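Local coordinates for protein 455aa long hypothetical phospho-sugar mutase (Sulfolobus tokodaii, PDB 2F7L) that interconverts the 6-phosphates and 1-phosphates of glucosamine and galactosamine, with a magnesium cofactor, on the way to UDP-N-acetylglucosamine and UDP-N-acetylgalactosamine, at residues A[39-44]-A[77-82]; A[45-50]-A[93-98]; A[73-78]-A[242-247]; A[172-177]-A[232-237]. All coordinates share one frame; numbering follows the deposited sequence.

Interaction 1 (A[39-44]-A[77-82])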
loop_
_atom_site.group_PDB
_atom_site.type_symbol
_atom_site.label_atom_id
_atom_site.label_comp_id
_atom_site.label_asym_id
_atom_site.label_seq_id
_atom_site.Cartn_x
_atom_site.Cartn_y
_atom_site.Cartn_z
ATOM N N LYS A 39 10.174 17.068 16.607
ATOM C CA LYS A 39 9.399 16.059 17.309
ATOM C C LYS A 39 9.115 14.911 16.374
ATOM O O LYS A 39 8.366 15.075 15.416
ATOM C CB LYS A 39 8.108 16.693 17.822
ATOM C CG LYS A 39 8.334 17.701 18.929
ATOM C CD LYS A 39 7.101 18.519 19.148
ATOM C CE LYS A 39 7.176 19.257 20.462
ATOM N NZ LYS A 39 8.530 19.848 20.632
ATOM N N ILE A 40 9.719 13.757 16.655
ATOM C CA ILE A 40 9.569 12.591 15.782
ATOM C C ILE A 40 8.939 11.384 16.420
ATOM O O ILE A 40 9.406 10.894 17.438
ATOM C CB ILE A 40 10.937 12.135 15.181
ATOM C CG1 ILE A 40 11.589 13.270 14.385
ATOM C CG2 ILE A 40 10.725 10.936 14.282
ATOM C CD1 ILE A 40 10.767 13.766 13.235
ATOM N N LEU A 41 7.892 10.876 15.790
ATOM C CA LEU A 41 7.184 9.714 16.312
ATOM C C LEU A 41 7.772 8.413 15.738
ATOM O O LEU A 41 7.893 8.263 14.523
ATOM C CB LEU A 41 5.709 9.836 15.938
ATOM C CG LEU A 41 4.618 9.111 16.728
ATOM C CD1 LEU A 41 3.676 8.452 15.747
ATOM C CD2 LEU A 41 5.198 8.074 17.665
ATOM N N VAL A 42 8.127 7.473 16.607
ATOM C CA VAL A 42 8.688 6.194 16.169
ATOM C C VAL A 42 7.730 5.050 16.477
ATOM O O VAL A 42 7.303 4.898 17.610
ATOM C CB VAL A 42 10.031 5.893 16.876
ATOM C CG1 VAL A 42 10.575 4.566 16.404
ATOM C CG2 VAL A 42 11.029 7.016 16.611
ATOM N N GLY A 43 7.393 4.243 15.474
ATOM C CA GLY A 43 6.473 3.127 15.688
ATOM C C GLY A 43 6.940 1.893 14.939
ATOM O O GLY A 43 7.936 1.976 14.225
ATOM N N ARG A 44 6.243 0.763 15.071
ATOM C CA ARG A 44 6.676 -0.473 14.384
ATOM C C ARG A 44 5.588 -1.496 14.100
ATOM O O ARG A 44 4.539 -1.506 14.739
ATOM C CB ARG A 44 7.763 -1.181 15.194
ATOM C CG ARG A 44 7.236 -1.979 16.373
ATOM C CD ARG A 44 8.394 -2.473 17.208
ATOM N NE ARG A 44 8.215 -3.859 17.618
ATOM C CZ ARG A 44 7.658 -4.235 18.767
ATOM N NH1 ARG A 44 7.227 -3.314 19.636
ATOM N NH2 ARG A 44 7.530 -5.535 19.045
ATOM N N PRO A 77 -0.492 3.260 8.299
ATOM C CA PRO A 77 -1.468 4.331 8.072
ATOM C C PRO A 77 -1.770 5.002 9.432
ATOM O O PRO A 77 -1.980 6.225 9.500
ATOM C CB PRO A 77 -2.712 3.593 7.558
ATOM C CG PRO A 77 -2.226 2.303 7.070
ATOM C CD PRO A 77 -1.072 1.946 7.967
ATOM N N ALA A 78 -1.811 4.186 10.491
ATOM C CA ALA A 78 -2.066 4.663 11.848
ATOM C C ALA A 78 -0.958 5.590 12.363
ATOM O O ALA A 78 -1.234 6.678 12.879
ATOM C CB ALA A 78 -2.217 3.485 12.791
ATOM N N LEU A 79 0.295 5.142 12.244
ATOM C CA LEU A 79 1.443 5.933 12.672
ATOM C C LEU A 79 1.452 7.221 11.849
ATOM O O LEU A 79 1.590 8.313 12.376
ATOM C CB LEU A 79 2.738 5.162 12.410
ATOM C CG LEU A 79 3.485 4.324 13.455
ATOM C CD1 LEU A 79 2.839 4.487 14.793
ATOM C CD2 LEU A 79 3.533 2.854 13.021
ATOM N N GLN A 80 1.312 7.080 10.543
ATOM C CA GLN A 80 1.308 8.231 9.668
ATOM C C GLN A 80 0.199 9.192 10.047
ATOM O O GLN A 80 0.404 10.409 10.113
ATOM C CB GLN A 80 1.125 7.785 8.222
ATOM C CG GLN A 80 2.284 6.995 7.688
ATOM C CD GLN A 80 1.985 6.400 6.344
ATOM O OE1 GLN A 80 1.049 5.599 6.201
ATOM N NE2 GLN A 80 2.767 6.783 5.339
ATOM N N TYR A 81 -0.987 8.637 10.282
ATOM C CA TYR A 81 -2.129 9.449 10.656
ATOM C C TYR A 81 -1.796 10.237 11.934
ATOM O O TYR A 81 -2.202 11.400 12.107
ATOM C CB TYR A 81 -3.359 8.565 10.878
ATOM C CG TYR A 81 -4.592 9.396 11.111
ATOM C CD1 TYR A 81 -5.150 10.148 10.072
ATOM C CD2 TYR A 81 -5.148 9.506 12.399
ATOM C CE1 TYR A 81 -6.217 10.986 10.308
ATOM C CE2 TYR A 81 -6.215 10.333 12.645
ATOM C CZ TYR A 81 -6.753 11.068 11.600
ATOM O OH TYR A 81 -7.868 11.837 11.826
ATOM N N ALA A 82 -1.051 9.589 12.826
ATOM C CA ALA A 82 -0.631 10.215 14.063
ATOM C C ALA A 82 0.271 11.418 13.758
ATOM O O ALA A 82 0.007 12.533 14.226
ATOM C CB ALA A 82 0.094 9.216 14.927
#

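Interaction 2 (A[45-50]-A[93-98])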
loop_
_atom_site.group_PDB
_atom_site.type_symbol
_atom_site.label_atom_id
_atom_site.label_comp_id
_atom_site.label_asym_id
_atom_site.label_seq_id
_atom_site.Cartn_x
_atom_site.Cartn_y
_atom_site.Cartn_z
ATOM N N ASP A 45 5.837 -2.359 13.127
ATOM C CA ASP A 45 4.871 -3.385 12.848
ATOM C C ASP A 45 5.291 -4.601 13.685
ATOM O O ASP A 45 6.037 -4.472 14.656
ATOM C CB ASP A 45 4.812 -3.697 11.354
ATOM C CG ASP A 45 6.025 -4.456 10.860
ATOM O OD1 ASP A 45 6.889 -4.835 11.688
ATOM O OD2 ASP A 45 6.101 -4.678 9.634
ATOM N N VAL A 46 4.855 -5.789 13.326
ATOM C CA VAL A 46 5.184 -6.917 14.174
ATOM C C VAL A 46 6.496 -7.644 13.934
ATOM O O VAL A 46 6.890 -8.465 14.747
ATOM C CB VAL A 46 4.018 -7.959 14.134
ATOM C CG1 VAL A 46 4.098 -8.804 12.858
ATOM C CG2 VAL A 46 4.042 -8.828 15.376
ATOM N N ARG A 47 7.187 -7.319 12.855
ATOM C CA ARG A 47 8.408 -8.032 12.464
ATOM C C ARG A 47 9.547 -8.379 13.429
ATOM O O ARG A 47 9.739 -7.781 14.466
ATOM C CB ARG A 47 8.994 -7.360 11.223
ATOM C CG ARG A 47 8.109 -7.460 10.023
ATOM C CD ARG A 47 8.495 -6.436 8.993
ATOM N NE ARG A 47 7.610 -6.489 7.831
ATOM C CZ ARG A 47 7.590 -7.484 6.941
ATOM N NH1 ARG A 47 8.417 -8.523 7.071
ATOM N NH2 ARG A 47 6.729 -7.442 5.924
ATOM N N ALA A 48 10.303 -9.387 13.022
ATOM C CA ALA A 48 11.436 -9.927 13.744
ATOM C C ALA A 48 12.425 -8.964 14.406
ATOM O O ALA A 48 12.808 -9.166 15.559
ATOM C CB ALA A 48 12.186 -10.883 12.840
ATOM N N GLY A 49 12.887 -7.922 13.753
ATOM C CA GLY A 49 13.843 -7.125 14.526
ATOM C C GLY A 49 13.247 -5.965 15.313
ATOM O O GLY A 49 13.949 -5.032 15.707
ATOM N N GLY A 50 11.944 -6.052 15.528
ATOM C CA GLY A 50 11.163 -5.022 16.184
ATOM C C GLY A 50 11.710 -4.148 17.279
ATOM O O GLY A 50 11.882 -2.944 17.096
ATOM N N VAL A 93 8.875 4.558 10.813
ATOM C CA VAL A 93 8.241 3.270 11.080
ATOM C C VAL A 93 9.218 2.106 10.740
ATOM O O VAL A 93 9.843 2.085 9.662
ATOM C CB VAL A 93 6.964 3.104 10.199
ATOM C CG1 VAL A 93 6.250 1.863 10.574
ATOM C CG2 VAL A 93 6.063 4.283 10.334
ATOM N N ILE A 94 9.337 1.145 11.655
ATOM C CA ILE A 94 10.203 -0.024 11.463
ATOM C C ILE A 94 9.333 -1.070 10.809
ATOM O O ILE A 94 8.537 -1.720 11.485
ATOM C CB ILE A 94 10.737 -0.596 12.821
ATOM C CG1 ILE A 94 11.773 0.347 13.436
ATOM C CG2 ILE A 94 11.444 -1.924 12.599
ATOM C CD1 ILE A 94 11.347 1.784 13.499
ATOM N N THR A 95 9.502 -1.242 9.498
ATOM C CA THR A 95 8.680 -2.184 8.741
ATOM C C THR A 95 9.271 -2.583 7.393
ATOM O O THR A 95 10.063 -1.844 6.799
ATOM C CB THR A 95 7.276 -1.568 8.486
ATOM O OG1 THR A 95 6.379 -2.571 7.994
ATOM C CG2 THR A 95 7.373 -0.416 7.463
ATOM N N ALA A 96 8.871 -3.756 6.907
ATOM C CA ALA A 96 9.330 -4.247 5.601
ATOM C C ALA A 96 8.109 -4.433 4.695
ATOM O O ALA A 96 8.096 -5.258 3.790
ATOM C CB ALA A 96 10.109 -5.567 5.745
ATOM N N SER A 97 7.075 -3.652 4.971
ATOM C CA SER A 97 5.842 -3.670 4.196
ATOM C C SER A 97 5.236 -5.077 4.008
ATOM O O SER A 97 4.640 -5.644 4.938
ATOM C CB SER A 97 6.099 -2.994 2.831
ATOM O OG SER A 97 4.893 -2.570 2.189
ATOM N N HIS A 98 5.414 -5.629 2.808
ATOM C CA HIS A 98 4.871 -6.940 2.423
ATOM C C HIS A 98 5.921 -8.071 2.384
ATOM O O HIS A 98 5.558 -9.261 2.327
ATOM C CB HIS A 98 4.274 -6.822 1.027
ATOM C CG HIS A 98 5.256 -6.288 0.033
ATOM N ND1 HIS A 98 5.553 -4.943 -0.066
ATOM C CD2 HIS A 98 6.107 -6.922 -0.810
ATOM C CE1 HIS A 98 6.544 -4.776 -0.923
ATOM N NE2 HIS A 98 6.899 -5.960 -1.387
#

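Interaction 3 (A[73-78]-A[242-247])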
loop_
_atom_site.group_PDB
_atom_site.type_symbol
_atom_site.label_atom_id
_atom_site.label_comp_id
_atom_site.label_asym_id
_atom_site.label_seq_id
_atom_site.Cartn_x
_atom_site.Cartn_y
_atom_site.Cartn_z
ATOM N N MET A 73 3.612 -0.549 18.587
ATOM C CA MET A 73 3.185 -1.256 17.379
ATOM C C MET A 73 1.876 -0.747 16.771
ATOM O O MET A 73 0.877 -0.605 17.475
ATOM C CB MET A 73 3.017 -2.743 17.656
ATOM C CG MET A 73 4.277 -3.470 17.986
ATOM S SD MET A 73 3.937 -5.244 18.080
ATOM C CE MET A 73 3.562 -5.341 19.899
ATOM N N ALA A 74 1.866 -0.505 15.463
ATOM C CA ALA A 74 0.642 -0.039 14.841
ATOM C C ALA A 74 0.695 -0.104 13.337
ATOM O O ALA A 74 1.756 -0.264 12.762
ATOM C CB ALA A 74 0.365 1.401 15.272
ATOM N N PRO A 75 -0.466 -0.055 12.681
ATOM C CA PRO A 75 -0.441 -0.081 11.220
ATOM C C PRO A 75 0.303 1.204 10.792
ATOM O O PRO A 75 0.304 2.206 11.532
ATOM C CB PRO A 75 -1.928 -0.036 10.861
ATOM C CG PRO A 75 -2.534 -0.829 11.916
ATOM C CD PRO A 75 -1.813 -0.390 13.179
ATOM N N THR A 76 0.943 1.180 9.622
ATOM C CA THR A 76 1.654 2.372 9.141
ATOM C C THR A 76 0.680 3.530 8.909
ATOM O O THR A 76 0.976 4.663 9.286
ATOM C CB THR A 76 2.478 2.066 7.862
ATOM O OG1 THR A 76 3.518 1.141 8.197
ATOM C CG2 THR A 76 3.117 3.318 7.307
ATOM N N PRO A 77 -0.492 3.260 8.299
ATOM C CA PRO A 77 -1.468 4.331 8.072
ATOM C C PRO A 77 -1.770 5.002 9.432
ATOM O O PRO A 77 -1.980 6.225 9.500
ATOM C CB PRO A 77 -2.712 3.593 7.558
ATOM C CG PRO A 77 -2.226 2.303 7.070
ATOM C CD PRO A 77 -1.072 1.946 7.967
ATOM N N ALA A 78 -1.811 4.186 10.491
ATOM C CA ALA A 78 -2.066 4.663 11.848
ATOM C C ALA A 78 -0.958 5.590 12.363
ATOM O O ALA A 78 -1.234 6.678 12.879
ATOM C CB ALA A 78 -2.217 3.485 12.791
ATOM N N GLY A 242 1.655 -7.012 6.255
ATOM C CA GLY A 242 2.325 -6.755 7.518
ATOM C C GLY A 242 2.039 -5.483 8.283
ATOM O O GLY A 242 1.826 -5.553 9.484
ATOM N N ASP A 243 2.060 -4.324 7.638
ATOM C CA ASP A 243 1.779 -3.094 8.369
ATOM C C ASP A 243 0.401 -2.481 8.044
ATOM O O ASP A 243 0.127 -1.301 8.327
ATOM C CB ASP A 243 2.923 -2.067 8.187
ATOM C CG ASP A 243 3.109 -1.631 6.757
ATOM O OD1 ASP A 243 3.837 -0.644 6.520
ATOM O OD2 ASP A 243 2.536 -2.277 5.861
ATOM N N ALA A 244 -0.455 -3.319 7.460
ATOM C CA ALA A 244 -1.837 -3.003 7.099
ATOM C C ALA A 244 -2.147 -1.769 6.290
ATOM O O ALA A 244 -3.177 -1.141 6.503
ATOM C CB ALA A 244 -2.717 -3.021 8.345
ATOM N N ASP A 245 -1.283 -1.412 5.351
ATOM C CA ASP A 245 -1.601 -0.256 4.529
ATOM C C ASP A 245 -2.306 -0.778 3.274
ATOM O O ASP A 245 -2.712 -0.028 2.391
ATOM C CB ASP A 245 -0.343 0.558 4.181
ATOM C CG ASP A 245 0.823 -0.303 3.800
ATOM O OD1 ASP A 245 0.576 -1.472 3.425
ATOM O OD2 ASP A 245 1.980 0.193 3.865
ATOM N N ARG A 246 -2.471 -2.088 3.225
ATOM C CA ARG A 246 -3.140 -2.726 2.106
ATOM C C ARG A 246 -4.376 -3.490 2.570
ATOM O O ARG A 246 -4.452 -3.941 3.713
ATOM C CB ARG A 246 -2.167 -3.671 1.396
ATOM C CG ARG A 246 -1.833 -3.229 0.009
ATOM C CD ARG A 246 -0.373 -3.345 -0.283
ATOM N NE ARG A 246 0.134 -4.691 -0.103
ATOM C CZ ARG A 246 1.114 -5.209 -0.839
ATOM N NH1 ARG A 246 1.667 -4.486 -1.805
ATOM N NH2 ARG A 246 1.569 -6.437 -0.590
ATOM N N ALA A 247 -5.346 -3.624 1.677
ATOM C CA ALA A 247 -6.569 -4.336 2.002
ATOM C C ALA A 247 -7.183 -5.026 0.781
ATOM O O ALA A 247 -7.695 -4.358 -0.117
ATOM C CB ALA A 247 -7.585 -3.365 2.614
#

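Interaction 4 (A[172-177]-A[232-237])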
loop_
_atom_site.group_PDB
_atom_site.type_symbol
_atom_site.label_atom_id
_atom_site.label_comp_id
_atom_site.label_asym_id
_atom_site.label_seq_id
_atom_site.Cartn_x
_atom_site.Cartn_y
_atom_site.Cartn_z
ATOM N N ASN A 172 -25.696 -5.260 11.030
ATOM C CA ASN A 172 -25.026 -6.280 11.831
ATOM C C ASN A 172 -24.311 -7.283 10.915
ATOM O O ASN A 172 -24.728 -8.425 10.780
ATOM C CB ASN A 172 -26.020 -7.045 12.692
ATOM C CG ASN A 172 -25.335 -8.064 13.579
ATOM O OD1 ASN A 172 -24.186 -7.854 13.997
ATOM N ND2 ASN A 172 -26.029 -9.163 13.886
ATOM N N TYR A 173 -23.235 -6.848 10.291
ATOM C CA TYR A 173 -22.529 -7.702 9.349
ATOM C C TYR A 173 -21.719 -8.796 10.036
ATOM O O TYR A 173 -21.317 -8.661 11.187
ATOM C CB TYR A 173 -21.596 -6.855 8.493
ATOM C CG TYR A 173 -22.287 -6.115 7.376
ATOM C CD1 TYR A 173 -23.097 -6.784 6.466
ATOM C CD2 TYR A 173 -22.104 -4.748 7.207
ATOM C CE1 TYR A 173 -23.707 -6.105 5.410
ATOM C CE2 TYR A 173 -22.710 -4.057 6.153
ATOM C CZ TYR A 173 -23.511 -4.741 5.261
ATOM O OH TYR A 173 -24.103 -4.068 4.220
ATOM N N LYS A 174 -21.489 -9.882 9.309
ATOM C CA LYS A 174 -20.706 -11.003 9.810
ATOM C C LYS A 174 -19.400 -10.984 8.989
ATOM O O LYS A 174 -19.379 -11.451 7.850
ATOM C CB LYS A 174 -21.478 -12.305 9.579
ATOM C CG LYS A 174 -21.070 -13.438 10.509
ATOM C CD LYS A 174 -21.565 -14.809 10.021
ATOM C CE LYS A 174 -20.939 -15.954 10.853
ATOM N NZ LYS A 174 -21.135 -17.352 10.324
ATOM N N VAL A 175 -18.316 -10.452 9.553
ATOM C CA VAL A 175 -17.051 -10.346 8.814
ATOM C C VAL A 175 -15.889 -11.191 9.300
ATOM O O VAL A 175 -15.846 -11.604 10.458
ATOM C CB VAL A 175 -16.529 -8.860 8.775
ATOM C CG1 VAL A 175 -17.526 -7.961 8.063
ATOM C CG2 VAL A 175 -16.269 -8.345 10.176
ATOM N N LEU A 176 -14.939 -11.452 8.402
ATOM C CA LEU A 176 -13.720 -12.194 8.766
ATOM C C LEU A 176 -12.529 -11.278 8.469
ATOM O O LEU A 176 -12.480 -10.623 7.428
ATOM C CB LEU A 176 -13.584 -13.512 7.994
ATOM C CG LEU A 176 -12.203 -14.152 8.169
ATOM C CD1 LEU A 176 -12.217 -15.655 7.987
ATOM C CD2 LEU A 176 -11.288 -13.521 7.138
ATOM N N ILE A 177 -11.585 -11.227 9.403
ATOM C CA ILE A 177 -10.403 -10.389 9.272
ATOM C C ILE A 177 -9.103 -11.197 9.372
ATOM O O ILE A 177 -8.875 -11.924 10.341
ATOM C CB ILE A 177 -10.422 -9.298 10.343
ATOM C CG1 ILE A 177 -11.637 -8.384 10.130
ATOM C CG2 ILE A 177 -9.150 -8.506 10.294
ATOM C CD1 ILE A 177 -11.816 -7.292 11.185
ATOM N N LEU A 232 -17.544 -20.315 6.836
ATOM C CA LEU A 232 -18.189 -19.561 7.907
ATOM C C LEU A 232 -19.293 -18.631 7.403
ATOM O O LEU A 232 -19.855 -17.870 8.190
ATOM C CB LEU A 232 -17.163 -18.713 8.664
ATOM C CG LEU A 232 -16.173 -19.331 9.655
ATOM C CD1 LEU A 232 -15.140 -18.277 10.056
ATOM C CD2 LEU A 232 -16.914 -19.857 10.867
ATOM N N LYS A 233 -19.593 -18.661 6.107
ATOM C CA LYS A 233 -20.646 -17.803 5.550
ATOM C C LYS A 233 -20.616 -16.363 6.074
ATOM O O LYS A 233 -21.586 -15.864 6.640
ATOM C CB LYS A 233 -22.009 -18.406 5.846
ATOM C CG LYS A 233 -22.199 -19.731 5.188
ATOM C CD LYS A 233 -23.103 -20.656 5.976
ATOM C CE LYS A 233 -23.076 -22.028 5.314
ATOM N NZ LYS A 233 -23.272 -21.910 3.820
ATOM N N VAL A 234 -19.496 -15.697 5.875
ATOM C CA VAL A 234 -19.341 -14.337 6.322
ATOM C C VAL A 234 -19.831 -13.426 5.196
ATOM O O VAL A 234 -19.778 -13.809 4.033
ATOM C CB VAL A 234 -17.862 -14.115 6.660
ATOM C CG1 VAL A 234 -17.374 -12.813 6.118
ATOM C CG2 VAL A 234 -17.683 -14.179 8.148
ATOM N N ASP A 235 -20.328 -12.239 5.533
ATOM C CA ASP A 235 -20.824 -11.309 4.516
ATOM C C ASP A 235 -19.678 -10.648 3.751
ATOM O O ASP A 235 -19.821 -10.254 2.590
ATOM C CB ASP A 235 -21.691 -10.223 5.156
ATOM C CG ASP A 235 -22.788 -10.795 6.019
ATOM O OD1 ASP A 235 -23.435 -11.763 5.570
ATOM O OD2 ASP A 235 -23.015 -10.280 7.140
ATOM N N LEU A 236 -18.541 -10.510 4.419
ATOM C CA LEU A 236 -17.370 -9.905 3.803
ATOM C C LEU A 236 -16.126 -10.311 4.577
ATOM O O LEU A 236 -16.180 -10.474 5.801
ATOM C CB LEU A 236 -17.495 -8.384 3.807
ATOM C CG LEU A 236 -16.292 -7.635 3.251
ATOM C CD1 LEU A 236 -16.154 -7.979 1.784
ATOM C CD2 LEU A 236 -16.469 -6.142 3.451
ATOM N N GLY A 237 -15.017 -10.490 3.860
ATOM C CA GLY A 237 -13.762 -10.850 4.499
ATOM C C GLY A 237 -12.706 -9.844 4.081
ATOM O O GLY A 237 -12.792 -9.291 2.984
#

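Interaction 1 (A[39-44]-A[77-82])
Helix-on-strand packing inside an alpha/beta/alpha domain brings L79 and A82, one turn apart on helix 76-86, onto L41 and G43 of strand 39-44. The short segments run almost antiparallel, with their axes at 171° and 9.1 Å apart at closest approach. L79 CG lies 3.9 Å from G43 CA, and the two methyls of the leucine fork around that point: CD1 leans toward L41, 4.2 Å from L41 CD1, while CD2 reaches along the strand to 4.0 Å from R44 N. The missing side chain at G43 lets the leucine sit directly on the strand backbone. This is the helix of a beta-alpha-beta crossover: strands 67-73 and 90-94 flank strand 39-44 in the sheet, and the helix joining them passes over the strand between. Two residues back along the strand, L41 meets the next turn of the helix. With CG anti to the backbone N (chi1 -157°), its CD1 comes to 3.8 Å from A82 CB and 4.0 Å from L79 O, so one methyl bridges the helix backbone and the alanine. Cut back to an alanine, L79 would lose both methyls, which would probably open a gap over G43 CA and deprive L41 CD1 of its leucine partner. No hydrogen bond crosses the contact, which is buried and held by apolar groups. V42 faces the other way, against V57 and L61 of helix 50-63, so the strand is packed on both faces. Beyond L79, V151 of helix 151-160 and V93 of strand 90-94 also touch its side chain.

Interaction 2 (A[45-50]-A[93-98])
The side chains of D45 and T95 meet at about a right angle, and that of R47 lays its guanidinium flat over A96. T95 OG1 donates to D45 OD2 at 2.7 Å, approaching from above the carboxylate, 53° out of its plane. The same OD2 receives R47 NE in a 3.0 Å salt bridge, so one oxygen ties the threonine to the arginine. D45 CG stands between its backbone N and carbonyl carbon (chi1 72°), which turns OD1 back to take R47 N in an Asx turn. Extended from CG to NE, R47 then carries its guanidinium over A96, whose CB lies 3.3 Å above the centre of the plane. These residues brace the phosphoserine loop of the phosphohexose mutases, in which S97 probably carries the phosphoryl group as the phosphoserine intermediate; here it is unmodified, and its OG bonds to D8. At the guanidinium edge R47 NH2 reaches S97 O at 2.9 Å, in the guanidinium plane but above that of the carbonyl. N99 O and P100 O take further bonds from NH2 and NH1. Replacing R47 by a leucine would probably take from S97 O, N99 O and P100 O the donors that the arginine supplies, and from D45 its counter-charge. T95 OG1 also accepts from S97 N in an ST turn, while D45 N donates to I94 O where strand 90-94 ends.

Interaction 3 (A[73-78]-A[242-247])
P75 and D243 bring their backbones together, CA to CA 4.7 Å, and P77 lies opposite D245 at 5.8 Å. P75 holds the N-cap position of helix 76-86, and just after it T76 N donates to D243 O at 2.9 Å, lying in the carbonyl plane. A carbonyl from a distant loop thus takes up an N-H of the first helical turn. With OG1 beside its own backbone N (chi1 -65°), T76 turns its hydroxyl the same way, and OG1 donates to D243 OD1 over a doubtfully short 2.5 Å. D243 is held at its backbone and, less surely in detail, at its carboxylate, where K107 forms a salt bridge with the same OD1. Residues 242-247 belong to the metal-binding loop of the family, in which D243 and D245, with D241, probably bind magnesium; T76 would then be a second-shell residue, likely to set the orientation of D243. The P77 ring rests on the loop backbone, its CG 3.6 Å from A244 O and 3.7 Å from D245 CA. P75 CB meets A244 CB at 4.0 Å, an apolar touch between the first and second domains. D245 sends its OD2 to R340 and K107.

Interaction 4 (A[172-177]-A[232-237])
K174 and D235 grip each other through a pair of bonds at the firm end of this contact. K174 N donates to D235 OD2 at 2.7 Å, from above the carboxylate and 38° out of its plane, while D235 N returns a bond to K174 O at 2.6 Å. D235 CG lies beside its own backbone N (chi1 -52°), which turns the carboxylate back over the start of the other strand. There OD2 also meets the edge of the Y173 ring, 3.6 Å from CD1, with ring and carboxylate planes 67° apart; the ring itself packs on L350, L353 and A354 of helix 342-356. Further along, V175 pairs with L236 and L176 with G237 in parallel register. L176 N bonds to L236 O, an oxygen whose place is less certain. On one face of the sheet V175 CG1 approaches L236 CB; on the other, L176 CB lies 4.2 Å from V234 CG2. The chain of K174, stretched out beyond CG, closes the firm part: it is laid along V234 and K233, and its NZ bonds to L232 O at 2.5 Å. The solvent side is looser. L232 CD1 only just meets L176 CD1, at 4.4 Å. K233, in the Schellman motif that ends helix 223-231, is exposed, and the end of its side chain leads away from the strand. Each strand follows a helix, 174-178 and 236-239 forming the parallel central pair of the four-stranded sheet of domain II, an arrangement belonging to the alpha/beta/alpha fold of the phosphohexose mutases.

In the fold
Interactions 1, 2 and 3 cluster around the active site, their centres 10 to 13 Å apart. Interactions 1 and 2 share the sheet of domain I, where strands 39-44 and 90-94 are neighbours and G43 O probably bonds to I94 N. Interactions 1 and 3 both use helix 76-86: its side packs on the sheet, its N-terminus meets the metal loop of domain II. T95 touches D243, so the phosphoserine loop and the probable magnesium site join between interactions 2 and 3. Interaction 4 lies within domain II, its segments falling in sequence between those of interaction 3, whose centre is 21 Å away; strand 236-239 leads from it toward the metal loop.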